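Long-range contacts in protein Pcdhgb2 (Mus musculus, PDB 5SZR), which probably serves as a calcium-dependent cell-adhesion protein that may help establish and maintain specific neuronal connections in the brain: residues Y146-G151 against T184-D189; V110-V115 against S197-T202; A256-P261 against S290-L295; T117-D122 against L203-V208. All coordinates share one frame; numbering follows the deposited sequence.

In the fold
Following the chain from its N terminus, interaction 2 opens first, at 110-115, and interaction 4 opens next, at 117-122. They close in the same order on one strand, 196-206 with its continuation to 208, so their segments alternate and the two loops cross. Interaction 1 opens and closes within both loops, pairing 146-151 with 184-189; its second strand is the sheet neighbour of 196-206. All three build one cadherin repeat: interaction 2 joins its two sheets, while interactions 1 and 4 pair strands at the two edges of one sheet. Interaction 3 follows in series in the next repeat, its centre about 42 Å from that of interaction 4.

Interaction 1: Y146-G151 against T184-D189. With CA (calcium ion), chain L.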
loop_
_atom_site.group_PDB
_atom_site.type_symbol
_atom_site.label_atom_id
_atom_site.label_comp_id
_atom_site.label_asym_id
_atom_site.label_seq_id
_atom_site.Cartn_x
_atom_site.Cartn_y
_atom_site.Cartn_z
ATOM N N TYR A 146 10.559 30.016 -23.951
ATOM C CA TYR A 146 11.210 28.763 -23.597
ATOM C C TYR A 146 10.587 28.210 -22.325
ATOM O O TYR A 146 10.171 28.962 -21.439
ATOM C CB TYR A 146 12.719 28.939 -23.421
ATOM C CG TYR A 146 13.435 29.207 -24.724
ATOM C CD1 TYR A 146 13.976 28.166 -25.469
ATOM C CD2 TYR A 146 13.556 30.499 -25.218
ATOM C CE1 TYR A 146 14.629 28.409 -26.665
ATOM C CE2 TYR A 146 14.206 30.751 -26.410
ATOM C CZ TYR A 146 14.741 29.705 -27.129
ATOM O OH TYR A 146 15.385 29.951 -28.318
ATOM N N CYS A 147 10.524 26.883 -22.247
ATOM C CA CYS A 147 9.852 26.188 -21.163
ATOM C C CYS A 147 10.842 25.395 -20.322
ATOM O O CYS A 147 11.926 25.019 -20.776
ATOM C CB CYS A 147 8.784 25.236 -21.697
ATOM S SG CYS A 147 7.426 26.030 -22.531
ATOM N N HIS A 148 10.437 25.140 -19.083
ATOM C CA HIS A 148 11.140 24.229 -18.195
ATOM C C HIS A 148 10.142 23.724 -17.165
ATOM O O HIS A 148 9.076 24.313 -16.967
ATOM C CB HIS A 148 12.346 24.895 -17.520
ATOM C CG HIS A 148 11.979 25.961 -16.535
ATOM N ND1 HIS A 148 10.933 26.836 -16.738
ATOM C CD2 HIS A 148 12.517 26.292 -15.337
ATOM C CE1 HIS A 148 10.848 27.663 -15.711
ATOM N NE2 HIS A 148 11.796 27.352 -14.847
ATOM N N VAL A 149 10.498 22.618 -16.522
ATOM C CA VAL A 149 9.653 21.972 -15.525
ATOM C C VAL A 149 10.167 22.339 -14.142
ATOM O O VAL A 149 11.381 22.370 -13.908
ATOM C CB VAL A 149 9.642 20.445 -15.726
ATOM C CG1 VAL A 149 8.891 19.743 -14.592
ATOM C CG2 VAL A 149 9.023 20.100 -17.065
ATOM N N LEU A 150 9.251 22.636 -13.226
ATOM C CA LEU A 150 9.636 22.864 -11.843
ATOM C C LEU A 150 9.775 21.540 -11.103
ATOM O O LEU A 150 9.048 20.577 -11.365
ATOM C CB LEU A 150 8.612 23.752 -11.134
ATOM C CG LEU A 150 8.536 25.203 -11.616
ATOM C CD1 LEU A 150 7.478 25.969 -10.840
ATOM C CD2 LEU A 150 9.891 25.887 -11.496
ATOM N N GLY A 151 10.729 21.497 -10.178
ATOM C CA GLY A 151 10.937 20.320 -9.361
ATOM C C GLY A 151 11.720 19.233 -10.073
ATOM O O GLY A 151 12.053 19.317 -11.257
ATOM N N THR A 184 4.142 21.231 -12.829
ATOM C CA THR A 184 3.992 22.623 -13.237
ATOM C C THR A 184 5.011 22.950 -14.323
ATOM O O THR A 184 6.222 22.870 -14.087
ATOM C CB THR A 184 4.168 23.565 -12.047
ATOM O OG1 THR A 184 3.057 23.426 -11.153
ATOM C CG2 THR A 184 4.256 25.008 -12.520
ATOM N N ILE A 185 4.522 23.318 -15.502
ATOM C CA ILE A 185 5.369 23.718 -16.619
ATOM C C ILE A 185 5.294 25.235 -16.752
ATOM O O ILE A 185 4.201 25.802 -16.868
ATOM C CB ILE A 185 4.944 23.022 -17.921
ATOM C CG1 ILE A 185 5.224 21.521 -17.829
ATOM C CG2 ILE A 185 5.655 23.647 -19.117
ATOM C CD1 ILE A 185 4.857 20.753 -19.073
ATOM N N VAL A 186 6.452 25.894 -16.730
ATOM C CA VAL A 186 6.541 27.350 -16.762
ATOM C C VAL A 186 7.141 27.773 -18.096
ATOM O O VAL A 186 8.136 27.195 -18.548
ATOM C CB VAL A 186 7.379 27.890 -15.590
ATOM C CG1 VAL A 186 7.465 29.409 -15.649
ATOM C CG2 VAL A 186 6.789 27.438 -14.263
ATOM N N ALA A 187 6.536 28.782 -18.721
ATOM C CA ALA A 187 7.005 29.328 -19.989
ATOM C C ALA A 187 7.204 30.827 -19.837
ATOM O O ALA A 187 6.335 31.519 -19.300
ATOM C CB ALA A 187 6.013 29.030 -21.116
ATOM N N ALA A 188 8.344 31.330 -20.309
ATOM C CA ALA A 188 8.680 32.739 -20.161
ATOM C C ALA A 188 9.277 33.272 -21.456
ATOM O O ALA A 188 9.985 32.557 -22.171
ATOM C CB ALA A 188 9.657 32.959 -18.999
ATOM N N ASP A 189 8.987 34.536 -21.753
ATOM C CA ASP A 189 9.550 35.167 -22.935
ATOM C C ASP A 189 10.866 35.859 -22.594
ATOM O O ASP A 189 11.198 36.084 -21.429
ATOM C CB ASP A 189 8.563 36.162 -23.563
ATOM C CG ASP A 189 8.151 37.291 -22.618
ATOM O OD1 ASP A 189 8.984 37.793 -21.839
ATOM O OD2 ASP A 189 6.972 37.696 -22.672
HETATM CA CA CA L . 5.694 38.327 -24.893
HETATM O O HOH W 1 6.432 20.610 -11.215
#
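Tyr-146 with Ala-188, and His-148 with Val-186, are the hydrogen-bonded pairs of an antiparallel ladder. Tyr-146 N reaches Ala-188 O at 3.2 Å, and the return bond from Ala-188 N to Tyr-146 O is equally long. Val-186 N meets His-148 O at 3.1 Å, almost head-on to the carbonyl (175° at the oxygen). Beyond the paired residues, Leu-150 N gives a practically straight bond (179° at the hydrogen) to Thr-184 O, and a water then bridges the strands by donating to Leu-150 O and accepting from Thr-184 N.

Val-186 O receives two donors from one residue: His-148 N and, weakly, His-148 ND1 at 3.4 Å. A chi1 of 68°, with CG between backbone N and carbonyl carbon, swings the imidazole over so that this oxygen lies at its edge, in plane.

The ladder joins strands 145-149 and 180-189, the former an edge strand in one sheet of a cadherin repeat, a Greek-key beta sandwich. In the side-chain packing, His-148 CE1 lies 3.5 Å from Val-186 CB, and Leu-150 CD1 touches Thr-184 CG2 and Val-186 CG2, each at 3.8 Å. On the other face Cys-147 SG meets Ala-187 CB at 3.6 Å, and Cys-147 and Val-149 pack on Leu-157.

Metal binding is confined to Asp-189, whose OD2 holds a calcium ion at 2.6 Å together with Asn-104, Cys-106, Asp-136, Asp-138 and Asn-142.

Interaction 2: V110-V115 against S197-T202; sequences VIVTSV and SNVIIT
Val-199 CG2 is gripped by two valines of the facing strand, Val-110 CG1 at 3.7 Å and Val-112 CG2 at 3.8 Å. The Val-199 chi1 of -67° explains this: CG1 lies opposite the carbonyl carbon and CG2 between backbone N and carbonyl carbon, and the resulting fork receives Val-110 CB, which is 3.9 Å from both Val-199 CG1 and Val-199 CG2. One step along, Val-112 and Ile-201 reach for each other tip to tip, with Val-112 CG1 and Ile-201 CD1 3.6 Å apart. Ile-201 manages this because its chain is extended to CD1 (chi2 179°), while its other branch, CG2, lies 4.0 Å from Val-115 CG1. At the opposite end Val-110 CG2 passes 3.9 Å from Ser-197 OG, a hydroxyl hydrogen-bonded to Pro-108 O.

The contact is carried by side chains: no hydrogen bond joins the segments, and the strand axes approach no closer than 7.7 Å while running 18° from parallel. That spacing fits facing strands of two layers, as between the two sheets of a cadherin beta sandwich.

Each backbone is held by its own sheet. Ile-111 and Thr-113 bond to Lys-133 and Leu-131 of strand 128-135, whereas Ser-197, Val-199 and Ile-201 bond to strand 180-189. Ile-132 of the first layer and Ala-187 and Ile-185 of the second extend the apolar contact, placing it between edge strand 109-113 and the inner strand 196-206.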
loop_
_atom_site.group_PDB
_atom_site.type_symbol
_atom_site.label_atom_id
_atom_site.label_comp_id
_atom_site.label_asym_id
_atom_site.label_seq_id
_atom_site.Cartn_x
_atom_site.Cartn_y
_atom_site.Cartn_z
ATOM N N VAL A 110 0.740 28.350 -22.823
ATOM C CA VAL A 110 1.182 26.964 -22.925
ATOM C C VAL A 110 -0.015 26.106 -23.311
ATOM O O VAL A 110 -1.070 26.173 -22.666
ATOM C CB VAL A 110 1.803 26.475 -21.605
ATOM C CG1 VAL A 110 2.543 25.163 -21.815
ATOM C CG2 VAL A 110 2.724 27.529 -21.024
ATOM N N ILE A 111 0.147 25.298 -24.356
ATOM C CA ILE A 111 -0.922 24.453 -24.879
ATOM C C ILE A 111 -0.503 23.004 -24.676
ATOM O O ILE A 111 0.463 22.539 -25.296
ATOM C CB ILE A 111 -1.214 24.741 -26.358
ATOM C CG1 ILE A 111 -1.362 26.249 -26.594
ATOM C CG2 ILE A 111 -2.464 24.003 -26.803
ATOM C CD1 ILE A 111 -2.473 26.891 -25.788
ATOM N N VAL A 112 -1.234 22.290 -23.819
ATOM C CA VAL A 112 -0.915 20.918 -23.429
ATOM C C VAL A 112 -1.959 19.989 -24.037
ATOM O O VAL A 112 -3.162 20.175 -23.819
ATOM C CB VAL A 112 -0.881 20.762 -21.902
ATOM C CG1 VAL A 112 -0.506 19.344 -21.522
ATOM C CG2 VAL A 112 0.080 21.769 -21.280
ATOM N N THR A 113 -1.506 18.988 -24.790
ATOM C CA THR A 113 -2.393 17.994 -25.377
ATOM C C THR A 113 -1.827 16.601 -25.140
ATOM O O THR A 113 -0.664 16.433 -24.762
ATOM C CB THR A 113 -2.599 18.213 -26.884
ATOM O OG1 THR A 113 -1.341 18.126 -27.562
ATOM C CG2 THR A 113 -3.236 19.565 -27.156
ATOM N N SER A 114 -2.681 15.602 -25.372
ATOM C CA SER A 114 -2.314 14.185 -25.317
ATOM C C SER A 114 -1.628 13.825 -24.002
ATOM O O SER A 114 -0.574 13.186 -23.974
ATOM C CB SER A 114 -1.437 13.799 -26.509
ATOM O OG SER A 114 -2.196 13.782 -27.704
ATOM N N VAL A 115 -2.240 14.239 -22.894
ATOM C CA VAL A 115 -1.756 13.808 -21.590
ATOM C C VAL A 115 -2.089 12.332 -21.392
ATOM O O VAL A 115 -3.243 11.913 -21.551
ATOM C CB VAL A 115 -2.357 14.673 -20.476
ATOM C CG1 VAL A 115 -1.849 14.208 -19.113
ATOM C CG2 VAL A 115 -2.019 16.133 -20.713
ATOM N N SER A 197 4.026 32.568 -17.889
ATOM C CA SER A 197 2.815 31.884 -17.454
ATOM C C SER A 197 3.169 30.437 -17.134
ATOM O O SER A 197 4.284 29.980 -17.395
ATOM C CB SER A 197 1.714 31.941 -18.518
ATOM O OG SER A 197 2.000 31.054 -19.586
ATOM N N ASN A 198 2.208 29.706 -16.568
ATOM C CA ASN A 198 2.453 28.312 -16.217
ATOM C C ASN A 198 1.165 27.505 -16.316
ATOM O O ASN A 198 0.059 28.053 -16.297
ATOM C CB ASN A 198 3.074 28.183 -14.814
ATOM C CG ASN A 198 2.167 28.706 -13.705
ATOM O OD1 ASN A 198 0.997 28.335 -13.604
ATOM N ND2 ASN A 198 2.720 29.564 -12.856
ATOM N N VAL A 199 1.328 26.185 -16.424
ATOM C CA VAL A 199 0.216 25.241 -16.427
ATOM C C VAL A 199 0.591 24.047 -15.559
ATOM O O VAL A 199 1.740 23.592 -15.567
ATOM C CB VAL A 199 -0.159 24.777 -17.851
ATOM C CG1 VAL A 199 -0.742 25.930 -18.656
ATOM C CG2 VAL A 199 1.048 24.180 -18.558
ATOM N N ILE A 200 -0.384 23.539 -14.813
ATOM C CA ILE A 200 -0.188 22.410 -13.913
ATOM C C ILE A 200 -0.826 21.184 -14.549
ATOM O O ILE A 200 -2.035 21.170 -14.810
ATOM C CB ILE A 200 -0.775 22.689 -12.522
ATOM C CG1 ILE A 200 -0.108 23.932 -11.924
ATOM C CG2 ILE A 200 -0.599 21.479 -11.619
ATOM C CD1 ILE A 200 -0.700 24.380 -10.617
ATOM N N ILE A 201 -0.011 20.170 -14.819
ATOM C CA ILE A 201 -0.479 18.903 -15.365
ATOM C C ILE A 201 -0.590 17.919 -14.213
ATOM O O ILE A 201 0.399 17.649 -13.521
ATOM C CB ILE A 201 0.469 18.365 -16.447
ATOM C CG1 ILE A 201 0.705 19.417 -17.530
ATOM C CG2 ILE A 201 -0.088 17.088 -17.052
ATOM C CD1 ILE A 201 1.646 18.959 -18.612
ATOM N N THR A 202 -1.792 17.388 -14.005
ATOM C CA THR A 202 -2.026 16.378 -12.983
ATOM C C THR A 202 -1.886 14.992 -13.599
ATOM O O THR A 202 -2.501 14.700 -14.629
ATOM C CB THR A 202 -3.412 16.544 -12.360
ATOM O OG1 THR A 202 -3.449 17.755 -11.592
ATOM C CG2 THR A 202 -3.738 15.362 -11.455
#

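Interaction 3: A256-P261 against S290-L295; sequences ASDLEP and SFQLTL
Asp-258, with CG turned in between its backbone N and carbonyl carbon (chi1 52°), brings OD1 to 2.8 Å from Gln-292 N. The N-H arrives on the syn side of that oxygen, 32° out of the carboxylate plane. Just before it, Ser-257 carries OG opposite its backbone N (chi1 155°), which places the hydroxyl between Leu-259 N and Gln-292 O: OG accepts from Leu-259 N at 2.9 Å and gives a weak bond to Gln-292 O at 3.2 Å. Gln-292 O also receives a weak bond from Asp-258 N. With an alanine in place of Ser-257, Leu-259 N would probably be left without this acceptor and Gln-292 O would lose one of its donors, making the turn easier to displace.

Regular pairing precedes the turn. Thr-294 N binds Ala-256 O at 2.8 Å from above the carbonyl plane, and the return bond from Ala-256 N to Thr-294 O is weak, at 3.4 Å. Past the turn, Leu-259 CD2 packs on Phe-291 CB at 3.8 Å, next to Leu-264 and Phe-267. The bond from Leu-259 N to Ser-257 OG, two residues back, makes an ST turn, here ending edge strand 250-257, antiparallel neighbour of strand 290-299 in one sheet of a cadherin repeat.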
loop_
_atom_site.group_PDB
_atom_site.type_symbol
_atom_site.label_atom_id
_atom_site.label_comp_id
_atom_site.label_asym_id
_atom_site.label_seq_id
_atom_site.Cartn_x
_atom_site.Cartn_y
_atom_site.Cartn_z
ATOM N N ALA A 256 0.616 -28.238 0.363
ATOM C CA ALA A 256 1.492 -29.349 0.723
ATOM C C ALA A 256 1.340 -29.658 2.204
ATOM O O ALA A 256 0.876 -28.826 2.989
ATOM C CB ALA A 256 2.956 -29.051 0.382
ATOM N N SER A 257 1.757 -30.869 2.572
ATOM C CA SER A 257 1.609 -31.386 3.926
ATOM C C SER A 257 2.359 -32.703 4.038
ATOM O O SER A 257 2.432 -33.469 3.074
ATOM C CB SER A 257 0.133 -31.588 4.284
ATOM O OG SER A 257 -0.020 -32.562 5.295
ATOM N N ASP A 258 2.909 -32.964 5.225
ATOM C CA ASP A 258 3.580 -34.235 5.473
ATOM C C ASP A 258 2.608 -35.386 5.704
ATOM O O ASP A 258 3.057 -36.509 5.946
ATOM C CB ASP A 258 4.544 -34.122 6.663
ATOM C CG ASP A 258 3.891 -33.542 7.907
ATOM O OD1 ASP A 258 2.664 -33.301 7.898
ATOM O OD2 ASP A 258 4.614 -33.336 8.906
ATOM N N LEU A 259 1.302 -35.138 5.634
ATOM C CA LEU A 259 0.309 -36.196 5.714
ATOM C C LEU A 259 0.216 -36.939 4.385
ATOM O O LEU A 259 0.852 -36.576 3.388
ATOM C CB LEU A 259 -1.060 -35.627 6.079
ATOM C CG LEU A 259 -1.191 -34.830 7.376
ATOM C CD1 LEU A 259 -2.499 -34.053 7.385
ATOM C CD2 LEU A 259 -1.101 -35.744 8.582
ATOM N N GLU A 260 -0.594 -37.995 4.377
ATOM C CA GLU A 260 -0.933 -38.663 3.131
ATOM C C GLU A 260 -1.726 -37.703 2.249
ATOM O O GLU A 260 -2.702 -37.104 2.721
ATOM C CB GLU A 260 -1.750 -39.928 3.399
ATOM C CG GLU A 260 -1.142 -40.873 4.425
ATOM C CD GLU A 260 0.053 -41.638 3.889
ATOM O OE1 GLU A 260 0.288 -41.598 2.661
ATOM O OE2 GLU A 260 0.754 -42.281 4.698
ATOM N N PRO A 261 -1.343 -37.522 0.983
ATOM C CA PRO A 261 -2.049 -36.539 0.142
ATOM C C PRO A 261 -3.524 -36.845 -0.036
ATOM O O PRO A 261 -4.328 -35.914 -0.175
ATOM C CB PRO A 261 -1.294 -36.611 -1.193
ATOM C CG PRO A 261 0.041 -37.197 -0.853
ATOM C CD PRO A 261 -0.219 -38.155 0.272
ATOM N N SER A 290 1.658 -34.280 15.869
ATOM C CA SER A 290 1.999 -33.079 15.121
ATOM C C SER A 290 1.967 -33.382 13.629
ATOM O O SER A 290 2.231 -34.511 13.206
ATOM C CB SER A 290 3.381 -32.559 15.533
ATOM O OG SER A 290 3.697 -31.357 14.862
ATOM N N PHE A 291 1.646 -32.359 12.834
ATOM C CA PHE A 291 1.761 -32.464 11.385
ATOM C C PHE A 291 2.094 -31.100 10.799
ATOM O O PHE A 291 1.833 -30.054 11.403
ATOM C CB PHE A 291 0.492 -33.044 10.740
ATOM C CG PHE A 291 -0.759 -32.262 11.018
ATOM C CD1 PHE A 291 -1.206 -31.306 10.125
ATOM C CD2 PHE A 291 -1.505 -32.505 12.159
ATOM C CE1 PHE A 291 -2.365 -30.588 10.374
ATOM C CE2 PHE A 291 -2.665 -31.795 12.416
ATOM C CZ PHE A 291 -3.097 -30.838 11.523
ATOM N N GLN A 292 2.681 -31.124 9.607
ATOM C CA GLN A 292 3.154 -29.923 8.938
ATOM C C GLN A 292 2.299 -29.612 7.718
ATOM O O GLN A 292 1.725 -30.504 7.088
ATOM C CB GLN A 292 4.620 -30.068 8.529
ATOM C CG GLN A 292 5.560 -29.234 9.378
ATOM C CD GLN A 292 7.012 -29.627 9.209
ATOM O OE1 GLN A 292 7.331 -30.788 8.940
ATOM N NE2 GLN A 292 7.907 -28.659 9.377
ATOM N N LEU A 293 2.247 -28.328 7.379
ATOM C CA LEU A 293 1.301 -27.807 6.407
ATOM C C LEU A 293 1.933 -26.617 5.701
ATOM O O LEU A 293 2.587 -25.789 6.341
ATOM C CB LEU A 293 0.006 -27.390 7.114
ATOM C CG LEU A 293 -1.295 -27.279 6.332
ATOM C CD1 LEU A 293 -1.710 -28.654 5.838
ATOM C CD2 LEU A 293 -2.369 -26.666 7.219
ATOM N N THR A 294 1.738 -26.528 4.385
ATOM C CA THR A 294 2.214 -25.386 3.604
ATOM C C THR A 294 1.024 -24.714 2.930
ATOM O O THR A 294 0.378 -25.311 2.061
ATOM C CB THR A 294 3.255 -25.806 2.568
ATOM O OG1 THR A 294 4.459 -26.204 3.235
ATOM C CG2 THR A 294 3.568 -24.636 1.642
ATOM N N LEU A 295 0.744 -23.477 3.321
ATOM C CA LEU A 295 -0.335 -22.694 2.740
ATOM C C LEU A 295 0.224 -21.687 1.740
ATOM O O LEU A 295 1.412 -21.351 1.757
ATOM C CB LEU A 295 -1.133 -21.969 3.827
ATOM C CG LEU A 295 -1.777 -22.857 4.894
ATOM C CD1 LEU A 295 -0.857 -23.007 6.097
ATOM C CD2 LEU A 295 -3.139 -22.322 5.314
#

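Interaction 4: T117-D122 against L203-V208. With CA (calcium ion), chain N; CA (calcium ion), chain M.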
loop_
_atom_site.group_PDB
_atom_site.type_symbol
_atom_site.label_atom_id
_atom_site.label_comp_id
_atom_site.label_asym_id
_atom_site.label_seq_id
_atom_site.Cartn_x
_atom_site.Cartn_y
_atom_site.Cartn_z
ATOM N N THR A 117 -3.290 9.654 -19.609
ATOM C CA THR A 117 -4.180 9.606 -18.446
ATOM C C THR A 117 -5.049 8.341 -18.395
ATOM O O THR A 117 -5.924 8.156 -19.239
ATOM C CB THR A 117 -5.129 10.833 -18.421
ATOM O OG1 THR A 117 -4.376 12.033 -18.211
ATOM C CG2 THR A 117 -6.172 10.689 -17.314
ATOM N N PRO A 118 -4.820 7.463 -17.404
ATOM C CA PRO A 118 -3.748 7.519 -16.410
ATOM C C PRO A 118 -2.428 7.013 -16.974
ATOM O O PRO A 118 -2.402 6.451 -18.071
ATOM C CB PRO A 118 -4.254 6.593 -15.304
ATOM C CG PRO A 118 -5.073 5.589 -16.031
ATOM C CD PRO A 118 -5.754 6.352 -17.133
ATOM N N LEU A 119 -1.349 7.198 -16.211
ATOM C CA LEU A 119 -0.011 6.834 -16.648
ATOM C C LEU A 119 0.415 5.551 -15.950
ATOM O O LEU A 119 0.611 5.564 -14.725
ATOM C CB LEU A 119 0.968 7.965 -16.335
ATOM C CG LEU A 119 2.420 7.818 -16.783
ATOM C CD1 LEU A 119 2.498 7.714 -18.291
ATOM C CD2 LEU A 119 3.250 8.989 -16.288
ATOM N N PRO A 120 0.557 4.431 -16.665
ATOM C CA PRO A 120 0.951 3.172 -16.015
ATOM C C PRO A 120 2.267 3.295 -15.260
ATOM O O PRO A 120 3.236 3.878 -15.749
ATOM C CB PRO A 120 1.075 2.195 -17.188
ATOM C CG PRO A 120 0.144 2.734 -18.217
ATOM C CD PRO A 120 0.166 4.229 -18.072
ATOM N N GLU A 121 2.296 2.715 -14.058
ATOM C CA GLU A 121 3.474 2.802 -13.205
ATOM C C GLU A 121 4.671 2.047 -13.770
ATOM O O GLU A 121 5.798 2.277 -13.323
ATOM C CB GLU A 121 3.149 2.267 -11.810
ATOM C CG GLU A 121 2.915 0.771 -11.754
ATOM C CD GLU A 121 2.657 0.288 -10.344
ATOM O OE1 GLU A 121 1.759 -0.559 -10.159
ATOM O OE2 GLU A 121 3.345 0.767 -9.419
ATOM N N ASP A 122 4.459 1.144 -14.725
ATOM C CA ASP A 122 5.555 0.409 -15.337
ATOM C C ASP A 122 5.978 1.016 -16.672
ATOM O O ASP A 122 6.682 0.361 -17.449
ATOM C CB ASP A 122 5.180 -1.069 -15.501
ATOM C CG ASP A 122 4.020 -1.284 -16.459
ATOM O OD1 ASP A 122 3.883 -2.411 -16.977
ATOM O OD2 ASP A 122 3.247 -0.334 -16.697
ATOM N N LEU A 203 -1.074 14.148 -12.969
ATOM C CA LEU A 203 -0.808 12.800 -13.452
ATOM C C LEU A 203 -1.370 11.773 -12.480
ATOM O O LEU A 203 -1.070 11.811 -11.280
ATOM C CB LEU A 203 0.693 12.573 -13.647
ATOM C CG LEU A 203 1.323 13.480 -14.703
ATOM C CD1 LEU A 203 2.787 13.119 -14.922
ATOM C CD2 LEU A 203 0.532 13.386 -15.996
ATOM N N HIS A 204 -2.184 10.865 -13.002
ATOM C CA HIS A 204 -2.705 9.738 -12.245
ATOM C C HIS A 204 -1.910 8.498 -12.632
ATOM O O HIS A 204 -1.872 8.127 -13.810
ATOM C CB HIS A 204 -4.193 9.538 -12.522
ATOM C CG HIS A 204 -5.064 10.587 -11.905
ATOM N ND1 HIS A 204 -4.673 11.329 -10.812
ATOM C CD2 HIS A 204 -6.307 11.018 -12.228
ATOM C CE1 HIS A 204 -5.636 12.173 -10.488
ATOM N NE2 HIS A 204 -6.638 12.004 -11.331
ATOM N N ILE A 205 -1.266 7.875 -11.652
ATOM C CA ILE A 205 -0.464 6.681 -11.890
ATOM C C ILE A 205 -1.351 5.462 -11.668
ATOM O O ILE A 205 -1.858 5.253 -10.560
ATOM C CB ILE A 205 0.765 6.638 -10.971
ATOM C CG1 ILE A 205 1.595 7.920 -11.111
ATOM C CG2 ILE A 205 1.609 5.413 -11.280
ATOM C CD1 ILE A 205 2.229 8.101 -12.473
ATOM N N SER A 206 -1.547 4.666 -12.717
ATOM C CA SER A 206 -2.400 3.488 -12.630
ATOM C C SER A 206 -1.603 2.275 -12.145
ATOM O O SER A 206 -0.375 2.215 -12.260
ATOM C CB SER A 206 -3.056 3.192 -13.981
ATOM O OG SER A 206 -2.083 2.981 -14.985
ATOM N N ASP A 207 -2.324 1.299 -11.603
ATOM C CA ASP A 207 -1.703 0.181 -10.902
ATOM C C ASP A 207 -1.336 -0.955 -11.848
ATOM O O ASP A 207 -2.032 -1.222 -12.831
ATOM C CB ASP A 207 -2.629 -0.349 -9.804
ATOM C CG ASP A 207 -1.993 -1.471 -8.991
ATOM O OD1 ASP A 207 -0.954 -1.221 -8.343
ATOM O OD2 ASP A 207 -2.539 -2.597 -8.989
ATOM N N VAL A 208 -0.228 -1.616 -11.532
ATOM C CA VAL A 208 0.215 -2.851 -12.161
ATOM C C VAL A 208 0.415 -3.875 -11.048
ATOM O O VAL A 208 0.723 -3.516 -9.907
ATOM C CB VAL A 208 1.512 -2.627 -12.979
ATOM C CG1 VAL A 208 2.122 -3.937 -13.445
ATOM C CG2 VAL A 208 1.226 -1.730 -14.176
HETATM CA CA CA N . 1.195 -2.079 -8.057
HETATM CA CA CA M . 4.783 -0.461 -7.882
HETATM O O HOH W 2 5.918 -1.770 -6.065
HETATM O O HOH W 3 6.913 0.106 -8.814
#
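Glu-121 and Val-208 meet where a cadherin repeat passes into the next, at the interdomain calcium site; Asp-207 and Val-208 begin the family's DXNDN linker. Glu-121 shows how strand pairing leads into metal binding. Its CB rests on Ile-205 CG2 at 3.5 Å. A chi1 of 69° sends CG between backbone N and carbonyl carbon, 3.6 Å from Ser-206 O, and beyond it the chain extends to a carboxylate that splits its oxygens between two calcium ions. OE1 binds one ion and, through its anti lone pair, also accepts from Val-208 N at 2.6 Å, which fixes the carboxylate against the linker. The same ion is held by Asp-207 OD1 at 2.3 Å and by Val-208 O, with Glu-176, Asp-210 and Asp-243 completing the site; Asp-207 has a further polar partner in Asn-247.

The backbones that deliver these ligands pair as a short parallel ladder, Leu-119 with Ile-205 and Pro-120 with Ser-206. Leu-119 N binds His-204 O at 2.6 Å in a nearly straight line (171° at the hydrogen). Ser-206 N returns to Leu-119 O from 57° out of the carbonyl plane, and Glu-121 N follows with a bond to Ser-206 O. Alongside, Leu-119 CD2 lies 4.0 Å from Ile-205 CD1. An alanine in place of Ile-205 would remove both CG2 and CD1, and is likely to open a gap beside Glu-121 CB and Leu-119 CD2, depriving both of apolar packing.

At the tip, Glu-121 OE2 holds the second calcium ion at 2.4 Å, where two waters are further ligands.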